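Local coordinates for haloacid dehalogenase/epoxide hydrolase family (Corynebacterium glutamicum ATCC 13032, PDB 2PR7), which is of unknown function but, as a calcium-bound member of the haloacid dehalogenase-like superfamily, is probably a metal-dependent hydrolase, at residues 36-40 with 83-87. Sequence-based numbering, arbitrary orientation.
Sequences GTVIL and AADAI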
ATOM      1  N   GLY A  36       8.812   4.887  -1.670  1.00 19.30           N
ATOM      2  CA  GLY A  36       8.149   4.303  -2.826  1.00 20.73           C
ATOM      3  C   GLY A  36       6.784   3.753  -2.446  1.00 21.33           C
ATOM      4  O   GLY A  36       6.592   3.266  -1.344  1.00 19.47           O
ATOM      5  N   THR A  37       5.822   3.892  -3.349  1.00 20.04           N
ATOM      6  CA  THR A  37       4.440   3.555  -3.046  1.00 18.74           C
ATOM      7  C   THR A  37       3.855   2.647  -4.097  1.00 21.30           C
ATOM      8  O   THR A  37       3.970   2.897  -5.293  1.00 19.87           O
ATOM      9  CB  THR A  37       3.567   4.816  -2.906  1.00 19.49           C
ATOM     10  OG1 THR A  37       3.695   5.672  -4.062  1.00 22.66           O
ATOM     11  CG2 THR A  37       4.004   5.577  -1.686  1.00 21.14           C
ATOM     12  N   VAL A  38       3.242   1.554  -3.632  1.00 20.14           N
ATOM     13  CA  VAL A  38       2.594   0.577  -4.502  1.00 18.69           C
ATOM     14  C   VAL A  38       1.220   0.241  -3.955  1.00 18.94           C
ATOM     15  O   VAL A  38       1.065   0.038  -2.748  1.00 20.11           O
ATOM     16  CB  VAL A  38       3.390  -0.741  -4.603  1.00 23.45           C
ATOM     17  CG1 VAL A  38       2.721  -1.684  -5.609  1.00 21.69           C
ATOM     18  CG2 VAL A  38       4.753  -0.484  -5.020  1.00 24.16           C
ATOM     19  N   ILE A  39       0.220   0.184  -4.828  1.00 18.22           N
ATOM     20  CA  ILE A  39      -1.069  -0.391  -4.488  1.00 17.63           C
ATOM     21  C   ILE A  39      -0.979  -1.838  -4.926  1.00 20.11           C
ATOM     22  O   ILE A  39      -0.663  -2.123  -6.090  1.00 19.51           O
ATOM     23  CB  ILE A  39      -2.251   0.302  -5.204  1.00 17.38           C
ATOM     24  CG1 ILE A  39      -2.412   1.734  -4.686  1.00 21.19           C
ATOM     25  CG2 ILE A  39      -3.531  -0.509  -5.025  1.00 19.08           C
ATOM     26  CD1 ILE A  39      -3.452   2.574  -5.369  1.00 20.19           C
ATOM     27  N   LEU A  40      -1.207  -2.737  -3.974  1.00 18.45           N
ATOM     28  CA  LEU A  40      -1.215  -4.190  -4.235  1.00 17.01           C
ATOM     29  C   LEU A  40      -2.599  -4.645  -3.875  1.00 19.47           C
ATOM     30  O   LEU A  40      -2.982  -4.684  -2.691  1.00 18.79           O
ATOM     31  CB  LEU A  40      -0.180  -4.973  -3.442  1.00 18.49           C
ATOM     32  CG  LEU A  40      -0.087  -6.491  -3.644  1.00 18.96           C
ATOM     33  CD1 LEU A  40       0.335  -6.823  -5.089  1.00 20.35           C
ATOM     34  CD2 LEU A  40       0.853  -7.090  -2.635  1.00 18.36           C
ATOM     35  N   ALA A  83       5.418  -6.631  -5.475  1.00 19.35           N
ATOM     36  CA  ALA A  83       5.216  -5.245  -5.065  1.00 18.98           C
ATOM     37  C   ALA A  83       6.550  -4.581  -4.695  1.00 17.78           C
ATOM     38  O   ALA A  83       6.865  -3.476  -5.166  1.00 20.38           O
ATOM     39  CB  ALA A  83       4.263  -5.202  -3.893  1.00 19.11           C
ATOM     40  N   ALA A  84       7.366  -5.319  -3.928  1.00 20.06           N
ATOM     41  CA  ALA A  84       8.674  -4.839  -3.523  1.00 18.81           C
ATOM     42  C   ALA A  84       9.536  -4.615  -4.775  1.00 20.29           C
ATOM     43  O   ALA A  84      10.151  -3.535  -4.963  1.00 20.10           O
ATOM     44  CB  ALA A  84       9.325  -5.824  -2.547  1.00 19.41           C
ATOM     45  N   ASP A  85       9.586  -5.630  -5.643  1.00 22.80           N
ATOM     46  CA  ASP A  85      10.315  -5.521  -6.921  1.00 23.40           C
ATOM     47  C   ASP A  85       9.899  -4.284  -7.730  1.00 21.88           C
ATOM     48  O   ASP A  85      10.759  -3.604  -8.306  1.00 22.20           O
ATOM     49  CB  ASP A  85      10.125  -6.791  -7.787  1.00 24.92           C
ATOM     50  CG  ASP A  85      10.824  -8.035  -7.210  1.00 24.77           C
ATOM     51  OD1 ASP A  85      11.608  -7.938  -6.246  1.00 26.60           O
ATOM     52  OD2 ASP A  85      10.577  -9.136  -7.732  1.00 29.18           O
ATOM     53  N   ALA A  86       8.594  -3.971  -7.739  1.00 21.04           N
ATOM     54  CA  ALA A  86       8.043  -2.850  -8.549  1.00 20.47           C
ATOM     55  C   ALA A  86       8.636  -1.485  -8.178  1.00 22.48           C
ATOM     56  O   ALA A  86       8.660  -0.564  -8.996  1.00 24.82           O
ATOM     57  CB  ALA A  86       6.486  -2.796  -8.416  1.00 22.11           C
ATOM     58  N   ILE A  87       9.066  -1.343  -6.918  1.00 21.87           N
ATOM     59  CA  ILE A  87       9.664  -0.100  -6.433  1.00 22.14           C
ATOM     60  C   ILE A  87      11.136  -0.308  -6.067  1.00 24.16           C
ATOM     61  O   ILE A  87      11.734   0.520  -5.354  1.00 24.53           O
ATOM     62  CB  ILE A  87       8.837   0.545  -5.282  1.00 24.56           C
ATOM     63  CG1 ILE A  87       8.674  -0.424  -4.106  1.00 21.18           C
ATOM     64  CG2 ILE A  87       7.499   0.981  -5.822  1.00 25.86           C
ATOM     65  CD1 ILE A  87       8.026   0.223  -2.859  1.00 23.00           C
TER
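V38, on strand 36-41, packs against A83, A86 and I87 of the segment 83-87. The setting is the Rossmann-like parallel sheet of the HAD fold, where this strand lies between strands 4-7 and 63-66.

The side-chain contacts are apolar, with methyls also resting against two backbone carbonyl oxygens. V38 has CG1 anti to its backbone N (chi1 -176°), and both methyls meet the segment 83-87. CG1 approaches A83 CB at 4.2 Å. CG2 turns mainly to I87 and also lies 3.7 Å from the carbonyl oxygen A83 O. Further along the strand, L40 CD2 touches A83 CB at 4.1 Å. The small side chain of A83 thus meets both V38 and L40. It also touches I6 of strand 4-7, so the helix packs over two neighbouring strands.

I87 N bonds back to A84 O at 3.1 Å. Its CG1 sits between the backbone N and the carbonyl carbon (chi1 57°). From there the extended chain carries CD1 over the start of the strand, 3.7 Å from G36 O.

Backbone bonds join V38 to L5 and V7, and T37 to K63. T37 N also bonds the D62 carboxylate, and L40 O bonds K74 NZ. I39 points to the other face, against helix 50-57. The tightest point of the packing is V38 CG2 against I87 CG2, at 3.2 Å, closer than usual van der Waals contact.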